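Local coordinates for protein 3-phosphoshikimate 1-carboxyvinyltransferase (Streptomyces sviceus, PDB 7M0O) that probably catalyses transfer of the enolpyruvyl group of phosphoenolpyruvate to the 5-hydroxyl of shikimate-3-phosphate, the sixth step of chorismate biosynthesis, at residues R326-L337 and G357-I368; F229-P237 and T275-L283. All blocks are in the same frame, centred on the assembly; numbering follows the deposited sequence.

Interaction 1 of 2, residues R326-L337 and G357-I368; sequences RLEACAENLRRL and GAQVTSYGDHRI. With PO4 (phosphate ion), chain B.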
loop_
_atom_site.group_PDB
_atom_site.type_symbol
_atom_site.label_atom_id
_atom_site.label_comp_id
_atom_site.label_asym_id
_atom_site.label_seq_id
_atom_site.Cartn_x
_atom_site.Cartn_y
_atom_site.Cartn_z
ATOM N N ARG A 326 -7.127 5.091 17.284
ATOM C CA ARG A 326 -6.492 6.309 16.786
ATOM C C ARG A 326 -7.299 7.556 17.099
ATOM O O ARG A 326 -6.722 8.645 17.222
ATOM C CB ARG A 326 -6.277 6.227 15.270
ATOM C CG ARG A 326 -5.138 5.332 14.859
ATOM C CD ARG A 326 -4.988 5.265 13.353
ATOM N NE ARG A 326 -3.812 4.481 13.010
ATOM C CZ ARG A 326 -3.518 4.034 11.794
ATOM N NH1 ARG A 326 -4.319 4.267 10.769
ATOM N NH2 ARG A 326 -2.403 3.347 11.600
ATOM N N LEU A 327 -8.617 7.414 17.223
ATOM C CA LEU A 327 -9.449 8.520 17.670
ATOM C C LEU A 327 -9.068 8.928 19.090
ATOM O O LEU A 327 -8.772 10.099 19.349
ATOM C CB LEU A 327 -10.927 8.128 17.565
ATOM C CG LEU A 327 -11.986 9.237 17.502
ATOM C CD1 LEU A 327 -13.306 8.774 16.861
ATOM C CD2 LEU A 327 -12.255 9.798 18.889
ATOM N N GLU A 328 -8.992 7.961 20.008
ATOM C CA GLU A 328 -8.616 8.297 21.379
ATOM C C GLU A 328 -7.177 8.787 21.465
ATOM O O GLU A 328 -6.871 9.667 22.278
ATOM C CB GLU A 328 -8.809 7.097 22.300
ATOM C CG GLU A 328 -10.246 6.690 22.526
ATOM C CD GLU A 328 -11.059 7.724 23.294
ATOM O OE1 GLU A 328 -10.509 8.418 24.174
ATOM O OE2 GLU A 328 -12.258 7.855 22.998
ATOM N N ALA A 329 -6.271 8.200 20.672
ATOM C CA ALA A 329 -4.866 8.599 20.720
ATOM C C ALA A 329 -4.679 10.033 20.240
ATOM O O ALA A 329 -3.891 10.788 20.819
ATOM C CB ALA A 329 -4.014 7.644 19.883
ATOM N N CYS A 330 -5.409 10.432 19.197
ATOM C CA CYS A 330 -5.370 11.822 18.762
ATOM C C CYS A 330 -5.897 12.759 19.842
ATOM O O CYS A 330 -5.301 13.807 20.114
ATOM C CB CYS A 330 -6.160 11.982 17.458
ATOM S SG CYS A 330 -5.246 11.396 16.008
ATOM N N ALA A 331 -7.032 12.406 20.451
ATOM C CA ALA A 331 -7.592 13.245 21.502
ATOM C C ALA A 331 -6.645 13.341 22.692
ATOM O O ALA A 331 -6.427 14.426 23.245
ATOM C CB ALA A 331 -8.951 12.702 21.943
ATOM N N GLU A 332 -6.079 12.213 23.108
ATOM C CA GLU A 332 -5.215 12.238 24.279
ATOM C C GLU A 332 -4.001 13.126 24.039
ATOM O O GLU A 332 -3.610 13.907 24.912
ATOM C CB GLU A 332 -4.785 10.819 24.648
ATOM C CG GLU A 332 -3.996 10.751 25.948
ATOM C CD GLU A 332 -3.387 9.382 26.204
ATOM O OE1 GLU A 332 -3.592 8.455 25.386
ATOM O OE2 GLU A 332 -2.699 9.240 27.237
ATOM N N ASN A 333 -3.401 13.037 22.853
ATOM C CA ASN A 333 -2.189 13.806 22.591
ATOM C C ASN A 333 -2.504 15.283 22.380
ATOM O O ASN A 333 -1.745 16.154 22.819
ATOM C CB ASN A 333 -1.457 13.198 21.397
ATOM C CG ASN A 333 -0.635 11.975 21.797
ATOM O OD1 ASN A 333 0.289 12.076 22.619
ATOM N ND2 ASN A 333 -0.982 10.817 21.255
ATOM N N LEU A 334 -3.639 15.588 21.740
ATOM C CA LEU A 334 -4.042 16.979 21.563
ATOM C C LEU A 334 -4.318 17.632 22.910
ATOM O O LEU A 334 -3.958 18.797 23.135
ATOM C CB LEU A 334 -5.273 17.055 20.658
ATOM C CG LEU A 334 -4.996 17.010 19.157
ATOM C CD1 LEU A 334 -6.284 16.730 18.351
ATOM C CD2 LEU A 334 -4.333 18.300 18.707
ATOM N N ARG A 335 -4.909 16.876 23.835
ATOM C CA ARG A 335 -5.195 17.419 25.159
ATOM C C ARG A 335 -3.913 17.647 25.944
ATOM O O ARG A 335 -3.804 18.622 26.695
ATOM C CB ARG A 335 -6.127 16.476 25.913
ATOM C CG ARG A 335 -7.575 16.545 25.434
ATOM C CD ARG A 335 -8.381 15.349 25.956
ATOM N NE ARG A 335 -9.789 15.435 25.592
ATOM C CZ ARG A 335 -10.555 14.372 25.368
ATOM N NH1 ARG A 335 -10.044 13.147 25.471
ATOM N NH2 ARG A 335 -11.829 14.526 25.044
ATOM N N ARG A 336 -2.941 16.753 25.785
ATOM C CA ARG A 336 -1.647 16.947 26.431
ATOM C C ARG A 336 -0.977 18.229 25.951
ATOM O O ARG A 336 -0.239 18.872 26.709
ATOM C CB ARG A 336 -0.749 15.734 26.176
ATOM C CG ARG A 336 0.512 15.699 27.024
ATOM C CD ARG A 336 1.232 14.365 26.878
ATOM N NE ARG A 336 0.350 13.262 27.232
ATOM C CZ ARG A 336 0.500 12.021 26.793
ATOM N NH1 ARG A 336 1.501 11.725 25.978
ATOM N NH2 ARG A 336 -0.350 11.076 27.165
ATOM N N LEU A 337 -1.230 18.619 24.704
ATOM C CA LEU A 337 -0.719 19.871 24.154
ATOM C C LEU A 337 -1.519 21.094 24.588
ATOM O O LEU A 337 -1.141 22.219 24.237
ATOM C CB LEU A 337 -0.690 19.790 22.624
ATOM C CG LEU A 337 0.118 18.636 22.032
ATOM C CD1 LEU A 337 -0.064 18.583 20.516
ATOM C CD2 LEU A 337 1.591 18.779 22.403
ATOM N N GLY A 357 4.397 22.332 23.788
ATOM C CA GLY A 357 5.066 21.084 23.458
ATOM C C GLY A 357 5.037 20.078 24.595
ATOM O O GLY A 357 5.029 20.428 25.776
ATOM N N ALA A 358 5.020 18.799 24.222
ATOM C CA ALA A 358 5.080 17.703 25.182
ATOM C C ALA A 358 5.486 16.435 24.439
ATOM O O ALA A 358 5.613 16.420 23.213
ATOM C CB ALA A 358 3.742 17.526 25.907
ATOM N N GLN A 359 5.686 15.361 25.198
ATOM C CA GLN A 359 5.989 14.069 24.608
ATOM C C GLN A 359 4.700 13.384 24.177
ATOM O O GLN A 359 3.771 13.223 24.972
ATOM C CB GLN A 359 6.737 13.181 25.595
ATOM C CG GLN A 359 7.208 11.904 24.957
ATOM C CD GLN A 359 7.650 10.878 25.968
ATOM O OE1 GLN A 359 6.852 10.386 26.762
ATOM N NE2 GLN A 359 8.930 10.553 25.947
ATOM N N VAL A 360 4.658 12.974 22.914
ATOM C CA VAL A 360 3.506 12.297 22.337
ATOM C C VAL A 360 3.536 10.822 22.716
ATOM O O VAL A 360 4.580 10.168 22.609
ATOM C CB VAL A 360 3.509 12.471 20.812
ATOM C CG1 VAL A 360 2.627 11.419 20.129
ATOM C CG2 VAL A 360 3.076 13.894 20.455
ATOM N N THR A 361 2.392 10.298 23.180
ATOM C CA THR A 361 2.228 8.861 23.386
ATOM C C THR A 361 1.815 8.206 22.068
ATOM O O THR A 361 0.675 8.356 21.619
ATOM C CB THR A 361 1.189 8.560 24.462
ATOM O OG1 THR A 361 1.580 9.166 25.695
ATOM C CG2 THR A 361 1.089 7.038 24.667
ATOM N N SER A 362 2.733 7.458 21.462
ATOM C CA SER A 362 2.510 6.945 20.117
ATOM C C SER A 362 1.624 5.705 20.064
ATOM O O SER A 362 0.979 5.468 19.031
ATOM C CB SER A 362 3.871 6.673 19.457
ATOM O OG SER A 362 4.426 5.462 19.939
ATOM N N TYR A 363 1.575 4.908 21.132
ATOM C CA TYR A 363 0.957 3.576 21.106
ATOM C C TYR A 363 1.588 2.673 20.040
ATOM O O TYR A 363 0.960 1.708 19.583
ATOM C CB TYR A 363 -0.573 3.653 20.914
ATOM C CG TYR A 363 -1.281 4.270 22.105
ATOM C CD1 TYR A 363 -1.638 3.496 23.200
ATOM C CD2 TYR A 363 -1.559 5.631 22.147
ATOM C CE1 TYR A 363 -2.268 4.054 24.296
ATOM C CE2 TYR A 363 -2.191 6.204 23.242
ATOM C CZ TYR A 363 -2.548 5.410 24.312
ATOM O OH TYR A 363 -3.166 5.971 25.414
ATOM N N GLY A 364 2.828 2.973 19.643
ATOM C CA GLY A 364 3.519 2.264 18.583
ATOM C C GLY A 364 2.964 2.506 17.200
ATOM O O GLY A 364 3.338 1.795 16.257
ATOM N N ASP A 365 2.099 3.512 17.050
ATOM C CA ASP A 365 1.387 3.775 15.802
ATOM C C ASP A 365 2.145 4.792 14.953
ATOM O O ASP A 365 2.275 5.964 15.341
ATOM C CB ASP A 365 -0.026 4.285 16.088
ATOM C CG ASP A 365 -0.921 4.234 14.867
ATOM O OD1 ASP A 365 -0.466 4.609 13.767
ATOM O OD2 ASP A 365 -2.082 3.803 15.014
ATOM N N HIS A 366 2.617 4.334 13.785
ATOM C CA HIS A 366 3.377 5.177 12.855
ATOM C C HIS A 366 2.639 6.463 12.481
ATOM O O HIS A 366 3.261 7.528 12.350
ATOM C CB HIS A 366 3.722 4.381 11.594
ATOM C CG HIS A 366 2.568 3.639 10.987
ATOM N ND1 HIS A 366 1.839 2.680 11.669
ATOM C CD2 HIS A 366 2.028 3.708 9.750
ATOM C CE1 HIS A 366 0.902 2.198 10.874
ATOM N NE2 HIS A 366 0.992 2.806 9.705
ATOM N N ARG A 367 1.316 6.388 12.301
ATOM C CA ARG A 367 0.565 7.575 11.893
ATOM C C ARG A 367 0.408 8.594 13.022
ATOM O O ARG A 367 0.287 9.786 12.749
ATOM C CB ARG A 367 -0.804 7.171 11.352
ATOM C CG ARG A 367 -0.708 6.047 10.312
ATOM C CD ARG A 367 -1.577 6.294 9.089
ATOM N NE ARG A 367 -1.310 5.238 8.114
ATOM C CZ ARG A 367 -0.430 5.345 7.121
ATOM N NH1 ARG A 367 0.261 6.473 6.954
ATOM N NH2 ARG A 367 -0.224 4.326 6.309
ATOM N N ILE A 368 0.418 8.168 14.289
ATOM C CA ILE A 368 0.420 9.145 15.376
ATOM C C ILE A 368 1.736 9.925 15.387
ATOM O O ILE A 368 1.745 11.150 15.546
ATOM C CB ILE A 368 0.143 8.460 16.732
ATOM C CG1 ILE A 368 -1.215 7.755 16.725
ATOM C CG2 ILE A 368 0.219 9.479 17.889
ATOM C CD1 ILE A 368 -2.412 8.682 16.441
HETATM P P PO4 B . -2.194 1.611 8.183
HETATM O O1 PO4 B . -3.064 1.437 6.967
HETATM O O2 PO4 B . -2.642 2.866 8.890
HETATM O O3 PO4 B . -0.757 1.715 7.733
HETATM O O4 PO4 B . -2.392 0.396 9.052
#
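Part of the predicted phosphoenolpyruvate site of this EPSP synthase lies at one end of the contact, where Arg326 meets Asp365 and Arg367. Arg326 NE donates an almost straight bond (177°) to Asp365 OD2, 2.7 Å away and in the guanidinium plane. This salt bridge fixes the guanidinium, and Arg367 CG lies over one of its faces. The bound phosphate, probably from the crystallisation liquor, takes bonds at O2 from Arg326 NH1, Arg326 NH2 and Arg367 NE. His366 NE2 and Arg367 NH2 hold its O3. Asp365 OD1 caps the following helix through Arg367 N.

Farther along, the Asn333 amide grips the backbone of Thr361. Asn333 OD1 accepts from Thr361 N at 2.8 Å, and Asn333 ND2 donates to Thr361 O at 3.0 Å. A bend at chi3 (-57°) brings Arg336 NH1 to both Gln359 O (2.9 Å) and Thr361 OG1 (2.6 Å), while Arg336 NH2 forms a salt bridge with Glu332 OE2. Glu332 OE1 accepts from Tyr363 OH at 2.5 Å on its syn lone pair. Ile368 is a knob among Arg326, Ala329, Cys330 and Asn333.

Ala331 and Leu334 pack on strand 340-344. Cys330 touches helix 297-303, and Val360 pairs with strand 383-384 through Ser383.

Interaction 2 of 2, residues F229-P237 and T275-L283; sequences FFAAAALTP and TTVRGTGEL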
loop_
_atom_site.group_PDB
_atom_site.type_symbol
_atom_site.label_atom_id
_atom_site.label_comp_id
_atom_site.label_asym_id
_atom_site.label_seq_id
_atom_site.Cartn_x
_atom_site.Cartn_y
_atom_site.Cartn_z
ATOM N N PHE A 229 3.297 15.483 4.179
ATOM C CA PHE A 229 4.059 16.525 3.509
ATOM C C PHE A 229 3.114 17.556 2.890
ATOM O O PHE A 229 3.360 18.763 2.989
ATOM C CB PHE A 229 5.018 15.874 2.495
ATOM C CG PHE A 229 6.068 14.993 3.150
ATOM C CD1 PHE A 229 7.352 15.462 3.374
ATOM C CD2 PHE A 229 5.742 13.729 3.616
ATOM C CE1 PHE A 229 8.306 14.668 4.018
ATOM C CE2 PHE A 229 6.670 12.947 4.277
ATOM C CZ PHE A 229 7.967 13.419 4.475
ATOM N N PHE A 230 1.980 17.095 2.350
ATOM C CA PHE A 230 0.930 18.001 1.894
ATOM C C PHE A 230 0.403 18.867 3.046
ATOM O O PHE A 230 0.179 20.070 2.874
ATOM C CB PHE A 230 -0.222 17.204 1.271
ATOM C CG PHE A 230 0.064 16.604 -0.097
ATOM C CD1 PHE A 230 0.810 17.272 -1.057
ATOM C CD2 PHE A 230 -0.477 15.380 -0.426
ATOM C CE1 PHE A 230 1.023 16.694 -2.324
ATOM C CE2 PHE A 230 -0.280 14.804 -1.685
ATOM C CZ PHE A 230 0.467 15.464 -2.626
ATOM N N ALA A 231 0.164 18.263 4.221
ATOM C CA ALA A 231 -0.335 19.012 5.380
ATOM C C ALA A 231 0.655 20.074 5.848
ATOM O O ALA A 231 0.252 21.192 6.212
ATOM C CB ALA A 231 -0.643 18.055 6.531
ATOM N N ALA A 232 1.942 19.735 5.885
ATOM C CA ALA A 232 2.967 20.713 6.255
ATOM C C ALA A 232 2.909 21.941 5.349
ATOM O O ALA A 232 3.030 23.086 5.818
ATOM C CB ALA A 232 4.351 20.059 6.188
ATOM N N ALA A 233 2.686 21.730 4.045
ATOM C CA ALA A 233 2.603 22.865 3.132
ATOM C C ALA A 233 1.349 23.693 3.389
ATOM O O ALA A 233 1.401 24.924 3.372
ATOM C CB ALA A 233 2.640 22.378 1.683
ATOM N N ALA A 234 0.212 23.039 3.633
ATOM C CA ALA A 234 -1.040 23.772 3.844
ATOM C C ALA A 234 -0.971 24.626 5.105
ATOM O O ALA A 234 -1.583 25.705 5.177
ATOM C CB ALA A 234 -2.206 22.786 3.937
ATOM N N LEU A 235 -0.181 24.185 6.075
ATOM C CA LEU A 235 -0.051 24.863 7.354
ATOM C C LEU A 235 0.886 26.059 7.286
ATOM O O LEU A 235 0.822 26.930 8.159
ATOM C CB LEU A 235 0.466 23.861 8.380
ATOM C CG LEU A 235 0.765 24.316 9.795
ATOM C CD1 LEU A 235 -0.548 24.747 10.432
ATOM C CD2 LEU A 235 1.402 23.161 10.514
ATOM N N THR A 236 1.749 26.109 6.277
ATOM C CA THR A 236 2.851 27.063 6.194
ATOM C C THR A 236 2.595 28.063 5.071
ATOM O O THR A 236 2.697 27.698 3.891
ATOM C CB THR A 236 4.168 26.316 5.952
ATOM O OG1 THR A 236 4.315 25.247 6.907
ATOM C CG2 THR A 236 5.373 27.277 6.040
ATOM N N PRO A 237 2.302 29.332 5.363
ATOM C CA PRO A 237 1.948 30.269 4.282
ATOM C C PRO A 237 3.093 30.453 3.296
ATOM O O PRO A 237 4.245 30.651 3.687
ATOM C CB PRO A 237 1.614 31.566 5.028
ATOM C CG PRO A 237 2.259 31.423 6.369
ATOM C CD PRO A 237 2.215 29.957 6.693
ATOM N N THR A 275 0.839 16.485 -8.054
ATOM C CA THR A 275 -0.061 17.270 -7.210
ATOM C C THR A 275 0.750 18.273 -6.415
ATOM O O THR A 275 1.717 17.895 -5.750
ATOM C CB THR A 275 -0.860 16.380 -6.237
ATOM O OG1 THR A 275 -1.806 15.612 -6.980
ATOM C CG2 THR A 275 -1.662 17.226 -5.224
ATOM N N THR A 276 0.327 19.540 -6.443
ATOM C CA THR A 276 0.996 20.607 -5.709
ATOM C C THR A 276 0.047 21.182 -4.664
ATOM O O THR A 276 -1.102 21.500 -4.984
ATOM C CB THR A 276 1.453 21.720 -6.664
ATOM O OG1 THR A 276 2.336 21.176 -7.660
ATOM C CG2 THR A 276 2.178 22.808 -5.889
ATOM N N VAL A 277 0.520 21.315 -3.417
ATOM C CA VAL A 277 -0.219 22.000 -2.359
ATOM C C VAL A 277 0.593 23.215 -1.928
ATOM O O VAL A 277 1.802 23.110 -1.720
ATOM C CB VAL A 277 -0.495 21.066 -1.167
ATOM C CG1 VAL A 277 -1.073 21.857 0.001
ATOM C CG2 VAL A 277 -1.468 19.973 -1.605
ATOM N N ARG A 278 -0.063 24.370 -1.832
ATOM C CA ARG A 278 0.598 25.605 -1.421
ATOM C C ARG A 278 -0.183 26.224 -0.271
ATOM O O ARG A 278 -1.393 26.434 -0.389
ATOM C CB ARG A 278 0.695 26.598 -2.590
ATOM C CG ARG A 278 1.412 27.892 -2.239
ATOM C CD ARG A 278 1.455 28.855 -3.435
ATOM N NE ARG A 278 2.138 28.259 -4.576
ATOM C CZ ARG A 278 1.524 27.784 -5.652
ATOM N NH1 ARG A 278 0.197 27.827 -5.742
ATOM N NH2 ARG A 278 2.240 27.254 -6.637
ATOM N N GLY A 279 0.514 26.527 0.826
ATOM C CA GLY A 279 -0.125 27.210 1.948
ATOM C C GLY A 279 -0.422 28.669 1.625
ATOM O O GLY A 279 0.375 29.367 0.994
ATOM N N THR A 280 -1.589 29.133 2.068
ATOM C CA THR A 280 -2.033 30.498 1.807
ATOM C C THR A 280 -2.110 31.330 3.074
ATOM O O THR A 280 -2.369 32.535 2.987
ATOM C CB THR A 280 -3.399 30.504 1.117
ATOM O OG1 THR A 280 -4.396 30.017 2.017
ATOM C CG2 THR A 280 -3.367 29.633 -0.127
ATOM N N GLY A 281 -1.875 30.723 4.244
ATOM C CA GLY A 281 -2.120 31.372 5.516
ATOM C C GLY A 281 -3.541 31.225 6.020
ATOM O O GLY A 281 -3.799 31.476 7.203
ATOM N N GLU A 282 -4.469 30.856 5.145
ATOM C CA GLU A 282 -5.852 30.593 5.506
ATOM C C GLU A 282 -5.976 29.108 5.807
ATOM O O GLU A 282 -5.710 28.277 4.931
ATOM C CB GLU A 282 -6.797 31.004 4.375
ATOM C CG GLU A 282 -8.271 31.045 4.759
ATOM C CD GLU A 282 -8.718 32.417 5.249
ATOM O OE1 GLU A 282 -8.245 33.437 4.699
ATOM O OE2 GLU A 282 -9.531 32.479 6.200
ATOM N N LEU A 283 -6.353 28.776 7.042
ATOM C CA LEU A 283 -6.631 27.395 7.451
ATOM C C LEU A 283 -7.987 27.413 8.139
ATOM O O LEU A 283 -8.067 27.668 9.342
ATOM C CB LEU A 283 -5.546 26.848 8.365
ATOM C CG LEU A 283 -5.293 25.340 8.284
ATOM C CD1 LEU A 283 -4.743 24.943 6.935
ATOM C CD2 LEU A 283 -4.343 24.885 9.385
HETATM O O HOH W 1 -3.285 27.120 3.445
HETATM O O HOH W 2 -0.992 28.420 5.497
#
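Apolar packing of Phe230, Ala233 and Ala234 on Val277 joins helix 223-235 to strand 274-278, in a helix-on-sheet layer of the EPSP synthase fold. The axes of helix 229-235 and strand 275-278 run 34° apart and approach to 6.9 Å. Val277 wedges its two methyls against the helix. Val277 CG2 meets Phe230 CD1 at 3.6 Å, and Val277 CG1 lies near the methyls of Ala233 and Ala234. The end of the Phe230 ring reaches Thr275, with CZ 3.8 Å from CG2 of that threonine. CG of Phe230 is anti to its carbonyl carbon (chi1 -73°), which turns the ring back toward the N-terminal end of the helix, to Thr275. At the other end, Leu235 CD1 touches Leu283 CD2 at 3.9 Å.

Around Gly279 the close contacts are made by backbone atoms. Gly279 CA lies 3.1 Å from Ala233 O and makes a CA-H...O contact with Thr236 O. Pro237 CB rests against Gly281 N.

Polar links between the segments are made by water. Ala234 O accepts from two waters, each 2.8 Å away. One of them also accepts from Gly281 N. The other accepts from Thr280 N at 3.0 Å and donates to Glu282 O. Within the turn, Thr280 OG1 accepts from Glu282 N, forming an ST turn, and it also bonds to Gly265 O.

How the interactions relate
The two contacts follow one another along the chain without touching; their nearest atoms are about 9 Å apart and their centres 22 Å. They use different helices and strands. Interaction 1 is partly buried and mostly polar: charged and amide side chains bond across it, and one end opens into the predicted substrate site. Interaction 2 is more buried. It relies on apolar side chains, from alanine to phenylalanine, and close backbone approach, with waters supplying its polar links. The side chain of Phe230 is about 12 Å from that of Arg367, so interaction 2 is outside the anion pocket. The two are linked by helix 223-235, whose Tyr228 hydroxyl is hydrogen-bonded to Arg367 NH1.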